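PDB 3DB0: Lin2891 protein, which is a putative pyridoxamine 5'-phosphate oxidase of the FMN-binding split-barrel type, whose substrate and reaction remain to be established. Local coordinates for residues S85-E90 with V115-P120; N61-V66 with N81-L86. All coordinates share one frame; numbering follows the deposited sequence.

Contact 1: residues S85-E90 with V115-P120; sequences SLEEDE and VIKIVP
With CG of E87 anti to the backbone N (chi1 180°) and the chain then bent at chi2 (56°), the carboxylate of E87 folds back across K117, whose own CG is also anti to N and whose chain runs on extended. OE1 of E87 therefore lies against the aliphatic part of that lysine, 3.6 Å from CD of K117, while NZ continues past it to 4.6 Å, beyond a salt bridge. The other oxygen, OE2, uses its anti lone pair to accept the N-H of D89 at 2.9 Å, which steadies the turn before helix 90-100, where D89 is the N-cap. Nearer the backbone, CB of E87 packs on CB of V115. On the opposite face of the sheet, CD2 of L86 meets CG1 of I116 at 3.8 Å, L86 also touching T55 and R59 of helix 53-60. S85 and K117 each donate their N-H to the other's carbonyl, and E87 N bonds to V115 O at 2.8 Å. On the other side of this last pair a water stands in, donating to E87 O and accepting from V115 N. The chemistry implies a strand end fastened by backbone bonds, with the nearby opposite charges of E87 and K117 probably attracting one another without forming a salt bridge.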
ATOM      1  N   SER B  85      16.929  16.284   3.751  1.00 24.74           N
ATOM      2  CA  SER B  85      16.707  17.611   4.327  1.00 24.69           C
ATOM      3  C   SER B  85      15.249  17.817   4.612  1.00 26.64           C
ATOM      4  O   SER B  85      14.381  17.072   4.153  1.00 23.99           O
ATOM      5  CB  SER B  85      17.271  18.711   3.407  1.00 24.39           C
ATOM      6  OG  SER B  85      16.533  18.808   2.215  1.00 26.80           O
ATOM      7  N   LEU B  86      14.967  18.804   5.442  1.00 25.96           N
ATOM      8  CA  LEU B  86      13.593  19.121   5.772  1.00 26.62           C
ATOM      9  C   LEU B  86      13.111  20.126   4.733  1.00 27.62           C
ATOM     10  O   LEU B  86      13.761  21.165   4.492  1.00 27.66           O
ATOM     11  CB  LEU B  86      13.481  19.647   7.212  1.00 30.04           C
ATOM     12  CG  LEU B  86      13.980  18.637   8.292  1.00 33.75           C
ATOM     13  CD1 LEU B  86      13.762  19.143   9.723  1.00 38.74           C
ATOM     14  CD2 LEU B  86      13.284  17.295   8.067  1.00 40.61           C
ATOM     15  N   GLU B  87      11.995  19.779   4.098  1.00 24.82           N
ATOM     16  CA  GLU B  87      11.366  20.601   3.063  1.00 24.15           C
ATOM     17  C   GLU B  87      10.908  21.886   3.674  1.00 21.95           C
ATOM     18  O   GLU B  87      10.203  21.877   4.664  1.00 25.74           O
ATOM     19  CB  GLU B  87      10.160  19.883   2.439  1.00 25.21           C
ATOM     20  CG  GLU B  87       9.464  20.694   1.355  1.00 27.45           C
ATOM     21  CD  GLU B  87      10.399  21.095   0.258  1.00 28.50           C
ATOM     22  OE1 GLU B  87      11.018  20.192  -0.327  1.00 29.45           O
ATOM     23  OE2 GLU B  87      10.528  22.310  -0.035  1.00 28.58           O
ATOM     24  N   GLU B  88      11.284  22.985   3.043  1.00 26.80           N
ATOM     25  CA  GLU B  88      10.979  24.334   3.557  1.00 28.88           C
ATOM     26  C   GLU B  88       9.907  25.041   2.775  1.00 28.11           C
ATOM     27  O   GLU B  88       9.392  26.060   3.208  1.00 25.77           O
ATOM     28  CB  GLU B  88      12.268  25.193   3.594  1.00 32.23           C
ATOM     29  CG  GLU B  88      13.319  24.712   4.642  1.00 38.23           C
ATOM     30  CD  GLU B  88      14.626  25.511   4.614  1.00 44.95           C
ATOM     31  OE1 GLU B  88      14.718  26.548   3.928  1.00 45.22           O
ATOM     32  OE2 GLU B  88      15.584  25.086   5.280  1.00 54.19           O
ATOM     33  N   ASP B  89       9.562  24.501   1.617  1.00 27.79           N
ATOM     34  CA  ASP B  89       8.516  25.114   0.770  1.00 27.66           C
ATOM     35  C   ASP B  89       7.167  24.679   1.325  1.00 24.62           C
ATOM     36  O   ASP B  89       6.825  23.505   1.346  1.00 22.62           O
ATOM     37  CB  ASP B  89       8.682  24.700  -0.706  1.00 24.91           C
ATOM     38  CG  ASP B  89       7.663  25.339  -1.645  1.00 24.99           C
ATOM     39  OD1 ASP B  89       6.418  25.272  -1.445  1.00 25.75           O
ATOM     40  OD2 ASP B  89       8.107  25.824  -2.683  1.00 26.56           O
ATOM     41  N   GLU B  90       6.454  25.673   1.811  1.00 24.47           N
ATOM     42  CA  GLU B  90       5.196  25.477   2.470  1.00 25.52           C
ATOM     43  C   GLU B  90       4.141  24.912   1.554  1.00 24.61           C
ATOM     44  O   GLU B  90       3.253  24.211   2.012  1.00 25.80           O
ATOM     45  CB  GLU B  90       4.713  26.778   3.084  1.00 26.20           C
ATOM     46  CG  GLU B  90       5.451  27.187   4.340  1.00 32.76           C
ATOM     47  CD  GLU B  90       5.125  26.310   5.530  1.00 45.69           C
ATOM     48  OE1 GLU B  90       4.058  25.625   5.525  1.00 48.75           O
ATOM     49  OE2 GLU B  90       5.926  26.349   6.492  1.00 50.86           O
ATOM     50  N   VAL B 115       8.233  17.428   6.449  1.00 23.44           N
ATOM     51  CA  VAL B 115       8.483  16.590   5.307  1.00 22.58           C
ATOM     52  C   VAL B 115       9.995  16.466   5.100  1.00 22.66           C
ATOM     53  O   VAL B 115      10.715  17.475   5.117  1.00 20.35           O
ATOM     54  CB  VAL B 115       7.776  17.132   4.035  1.00 23.21           C
ATOM     55  CG1 VAL B 115       8.222  16.345   2.716  1.00 21.96           C
ATOM     56  CG2 VAL B 115       6.211  17.150   4.222  1.00 21.87           C
ATOM     57  N   ILE B 116      10.436  15.215   5.020  1.00 23.01           N
ATOM     58  CA  ILE B 116      11.792  14.858   4.667  1.00 26.40           C
ATOM     59  C   ILE B 116      11.884  14.683   3.168  1.00 25.68           C
ATOM     60  O   ILE B 116      11.230  13.824   2.542  1.00 21.88           O
ATOM     61  CB  ILE B 116      12.302  13.614   5.402  1.00 27.41           C
ATOM     62  CG1 ILE B 116      12.197  13.869   6.910  1.00 25.65           C
ATOM     63  CG2 ILE B 116      13.774  13.314   4.959  1.00 21.73           C
ATOM     64  CD1 ILE B 116      12.333  12.640   7.832  1.00 23.90           C
ATOM     65  N   LYS B 117      12.715  15.546   2.589  1.00 24.59           N
ATOM     66  CA  LYS B 117      12.980  15.547   1.155  1.00 24.48           C
ATOM     67  C   LYS B 117      14.233  14.768   0.951  1.00 24.99           C
ATOM     68  O   LYS B 117      15.209  14.959   1.679  1.00 22.82           O
ATOM     69  CB  LYS B 117      13.194  16.973   0.641  1.00 24.07           C
ATOM     70  CG  LYS B 117      13.555  17.069  -0.859  1.00 29.98           C
ATOM     71  CD  LYS B 117      14.059  18.493  -1.248  1.00 26.90           C
ATOM     72  CE  LYS B 117      14.091  18.619  -2.723  1.00 39.03           C
ATOM     73  NZ  LYS B 117      14.561  19.962  -3.204  1.00 36.98           N
ATOM     74  N   ILE B 118      14.216  13.859  -0.009  1.00 23.12           N
ATOM     75  CA  ILE B 118      15.428  13.097  -0.309  1.00 24.67           C
ATOM     76  C   ILE B 118      15.827  13.282  -1.752  1.00 22.63           C
ATOM     77  O   ILE B 118      15.106  12.866  -2.683  1.00 23.51           O
ATOM     78  CB  ILE B 118      15.285  11.594   0.027  1.00 24.32           C
ATOM     79  CG1 ILE B 118      14.964  11.421   1.519  1.00 23.43           C
ATOM     80  CG2 ILE B 118      16.538  10.816  -0.405  1.00 22.46           C
ATOM     81  CD1 ILE B 118      14.279  10.156   1.850  1.00 29.93           C
ATOM     82  N   VAL B 119      17.018  13.860  -1.921  1.00 22.92           N
ATOM     83  CA  VAL B 119      17.628  14.084  -3.231  1.00 24.35           C
ATOM     84  C   VAL B 119      18.597  12.944  -3.540  1.00 22.53           C
ATOM     85  O   VAL B 119      19.615  12.766  -2.891  1.00 25.36           O
ATOM     86  CB  VAL B 119      18.312  15.514  -3.342  1.00 25.46           C
ATOM     87  CG1 VAL B 119      19.066  15.696  -4.686  1.00 22.00           C
ATOM     88  CG2 VAL B 119      17.273  16.589  -3.188  1.00 23.69           C
ATOM     89  N   PRO B 120      18.291  12.129  -4.542  1.00 26.30           N
ATOM     90  CA  PRO B 120      19.177  10.994  -4.816  1.00 23.16           C
ATOM     91  C   PRO B 120      20.516  11.359  -5.396  1.00 23.39           C
ATOM     92  O   PRO B 120      20.587  12.237  -6.233  1.00 21.45           O
ATOM     93  CB  PRO B 120      18.406  10.229  -5.896  1.00 26.11           C
ATOM     94  CG  PRO B 120      16.982  10.689  -5.748  1.00 35.28           C
ATOM     95  CD  PRO B 120      17.124  12.121  -5.436  1.00 27.67           C
TER
HETATM   96  O   HOH W   1      17.598  17.036   0.464  1.00 29.79           O
HETATM   97  O   HOH W   2       9.099  20.226   6.517  1.00 18.88           O

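Contact 2: residues N61-V66 with N81-L86; sequences NPHVCV and NGLASL
This contact is an antiparallel strand pairing within the beta hairpin of strands 63-68 and 77-86, at the point where the chain leaves helix 53-60 and enters the barrel sheet. V64 and G82 form its hydrogen-bonded pair, V64 N reaching G82 O at 3.1 Å and G82 N returning to V64 O at 3.0 Å. A third bond extends the pairing past the strand start: A84 N meets P62 O at 2.7 Å. On one face, L83 lies alongside both P62 and H63, and its CD2 comes within 3.6 Å of CD2 of the imidazole. CG of P62 sits over the centre of one face of that ring, 4.1 Å above its plane. The rotation of the ring is also restrained, because N61 OD1 accepts from H63 ND1 at 2.6 Å and from H63 N at 3.0 Å, the two donors approaching from opposite faces of the amide plane. F29 of the second subunit meets the same imidazole. On the other face the contact is between aliphatic groups: with CG1 anti to the carbonyl carbon (chi1 -61°), V64 sets both CG1 and CG2 against CB of A84, each at 3.8 Å. A84 also packs on V58 of helix 53-60, and V64 on L22. The bond from H63 N to N61 OD1 closes an Asx turn, here leading from helix 53-60 into the first strand of a hairpin in the split-barrel fold of FMN-binding proteins.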
ATOM      1  N   ASN B  61      22.727  14.393  10.257  1.00 21.58           N
ATOM      2  CA  ASN B  61      23.474  13.636   9.219  1.00 23.00           C
ATOM      3  C   ASN B  61      22.526  13.427   8.030  1.00 22.00           C
ATOM      4  O   ASN B  61      21.583  12.655   8.145  1.00 23.03           O
ATOM      5  CB  ASN B  61      24.001  12.309   9.775  1.00 25.44           C
ATOM      6  CG  ASN B  61      24.827  11.508   8.765  1.00 23.96           C
ATOM      7  OD1 ASN B  61      24.713  11.708   7.571  1.00 24.04           O
ATOM      8  ND2 ASN B  61      25.658  10.604   9.256  1.00 20.04           N
ATOM      9  N   PRO B  62      22.752  14.149   6.906  1.00 19.63           N
ATOM     10  CA  PRO B  62      21.860  14.089   5.751  1.00 22.26           C
ATOM     11  C   PRO B  62      21.958  12.814   4.886  1.00 23.66           C
ATOM     12  O   PRO B  62      21.137  12.582   4.004  1.00 21.03           O
ATOM     13  CB  PRO B  62      22.281  15.312   4.934  1.00 22.62           C
ATOM     14  CG  PRO B  62      23.778  15.387   5.186  1.00 22.15           C
ATOM     15  CD  PRO B  62      23.878  15.085   6.683  1.00 23.16           C
ATOM     16  N   HIS B  63      22.933  11.973   5.182  1.00 19.44           N
ATOM     17  CA  HIS B  63      23.181  10.792   4.369  1.00 18.08           C
ATOM     18  C   HIS B  63      22.200   9.676   4.739  1.00 21.54           C
ATOM     19  O   HIS B  63      22.197   9.153   5.876  1.00 21.88           O
ATOM     20  CB  HIS B  63      24.577  10.293   4.542  1.00 19.49           C
ATOM     21  CG  HIS B  63      25.614  11.352   4.389  1.00 21.80           C
ATOM     22  ND1 HIS B  63      26.242  11.938   5.469  1.00 26.45           N
ATOM     23  CD2 HIS B  63      26.082  11.988   3.294  1.00 25.89           C
ATOM     24  CE1 HIS B  63      27.091  12.855   5.042  1.00 26.72           C
ATOM     25  NE2 HIS B  63      27.007  12.911   3.730  1.00 27.18           N
ATOM     26  N   VAL B  64      21.397   9.328   3.750  1.00 22.49           N
ATOM     27  CA  VAL B  64      20.385   8.281   3.895  1.00 24.28           C
ATOM     28  C   VAL B  64      20.479   7.293   2.765  1.00 23.23           C
ATOM     29  O   VAL B  64      20.998   7.599   1.695  1.00 25.47           O
ATOM     30  CB  VAL B  64      18.966   8.848   4.017  1.00 24.21           C
ATOM     31  CG1 VAL B  64      18.851   9.760   5.281  1.00 19.99           C
ATOM     32  CG2 VAL B  64      18.551   9.636   2.756  1.00 25.94           C
ATOM     33  N   CYS B  65      20.037   6.081   3.054  1.00 21.97           N
ATOM     34  CA  CYS B  65      19.938   5.057   2.067  1.00 22.35           C
ATOM     35  C   CYS B  65      18.476   4.563   2.047  1.00 23.22           C
ATOM     36  O   CYS B  65      17.950   4.181   3.096  1.00 22.53           O
ATOM     37  CB  CYS B  65      20.877   3.897   2.425  1.00 23.04           C
ATOM     38  SG  CYS B  65      20.788   2.532   1.171  1.00 29.36           S
ATOM     39  N   VAL B  66      17.829   4.548   0.873  1.00 20.75           N
ATOM     40  CA  VAL B  66      16.448   3.997   0.746  1.00 20.19           C
ATOM     41  C   VAL B  66      16.408   2.729  -0.121  1.00 20.91           C
ATOM     42  O   VAL B  66      17.038   2.663  -1.164  1.00 23.06           O
ATOM     43  CB  VAL B  66      15.474   5.032   0.140  1.00 21.89           C
ATOM     44  CG1 VAL B  66      14.023   4.468   0.054  1.00 21.39           C
ATOM     45  CG2 VAL B  66      15.500   6.298   0.978  1.00 17.51           C
ATOM     46  N   ASN B  81      20.920   6.125  -2.599  1.00 22.02           N
ATOM     47  CA  ASN B  81      21.762   6.808  -1.594  1.00 21.97           C
ATOM     48  C   ASN B  81      21.599   8.242  -1.924  1.00 23.64           C
ATOM     49  O   ASN B  81      21.734   8.645  -3.086  1.00 22.91           O
ATOM     50  CB  ASN B  81      23.211   6.360  -1.681  1.00 25.78           C
ATOM     51  CG  ASN B  81      23.372   4.859  -1.360  1.00 24.67           C
ATOM     52  OD1 ASN B  81      23.553   4.046  -2.260  1.00 42.52           O
ATOM     53  ND2 ASN B  81      23.220   4.499  -0.111  1.00 28.75           N
ATOM     54  N   GLY B  82      21.204   9.003  -0.907  1.00 23.95           N
ATOM     55  CA  GLY B  82      20.867  10.395  -1.107  1.00 23.64           C
ATOM     56  C   GLY B  82      21.081  11.285   0.085  1.00 20.09           C
ATOM     57  O   GLY B  82      21.560  10.866   1.110  1.00 21.52           O
ATOM     58  N   LEU B  83      20.745  12.533  -0.126  1.00 23.69           N
ATOM     59  CA  LEU B  83      20.880  13.551   0.847  1.00 24.40           C
ATOM     60  C   LEU B  83      19.505  14.026   1.250  1.00 23.40           C
ATOM     61  O   LEU B  83      18.706  14.492   0.404  1.00 24.27           O
ATOM     62  CB  LEU B  83      21.735  14.692   0.264  1.00 24.89           C
ATOM     63  CG  LEU B  83      23.228  14.408   0.110  1.00 23.88           C
ATOM     64  CD1 LEU B  83      23.962  15.609  -0.590  1.00 27.80           C
ATOM     65  CD2 LEU B  83      23.828  14.141   1.508  1.00 23.17           C
ATOM     66  N   ALA B  84      19.252  13.913   2.556  1.00 23.61           N
ATOM     67  CA  ALA B  84      17.970  14.242   3.148  1.00 24.02           C
ATOM     68  C   ALA B  84      18.047  15.570   3.867  1.00 22.11           C
ATOM     69  O   ALA B  84      19.076  15.928   4.460  1.00 22.50           O
ATOM     70  CB  ALA B  84      17.438  13.062   4.081  1.00 20.76           C
ATOM     71  N   SER B  85      16.929  16.284   3.751  1.00 24.74           N
ATOM     72  CA  SER B  85      16.707  17.611   4.327  1.00 24.69           C
ATOM     73  C   SER B  85      15.249  17.817   4.612  1.00 26.64           C
ATOM     74  O   SER B  85      14.381  17.072   4.153  1.00 23.99           O
ATOM     75  CB  SER B  85      17.271  18.711   3.407  1.00 24.39           C
ATOM     76  OG  SER B  85      16.533  18.808   2.215  1.00 26.80           O
ATOM     77  N   LEU B  86      14.967  18.804   5.442  1.00 25.96           N
ATOM     78  CA  LEU B  86      13.593  19.121   5.772  1.00 26.62           C
ATOM     79  C   LEU B  86      13.111  20.126   4.733  1.00 27.62           C
ATOM     80  O   LEU B  86      13.761  21.165   4.492  1.00 27.66           O
ATOM     81  CB  LEU B  86      13.481  19.647   7.212  1.00 30.04           C
ATOM     82  CG  LEU B  86      13.980  18.637   8.292  1.00 33.75           C
ATOM     83  CD1 LEU B  86      13.762  19.143   9.723  1.00 38.74           C
ATOM     84  CD2 LEU B  86      13.284  17.295   8.067  1.00 40.61           C
TER

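Contacts 1 and 2 illustrate how one strand can serve two neighbours: strand 77-86 pairs with 63-68 in contact 2 and with 113-126 in contact 1. S85 and L86 lie in both ranges, though they touch the partner segment only in contact 1. The centres of the two contacts lie about 10 Å apart, and each is about 9 Å from the centre of the chain. A84 is the meeting point on the aliphatic face, its CB lying 3.8 Å from CG2 of I116 and 3.9 Å from CG1 of I118. At the backbone, V119 N approaches L83 O at 2.9 Å, a probable hydrogen bond that carries the sheet pairing onward. Contact 2 reaches the second subunit, whereas no other chain of the assembly touches contact 1.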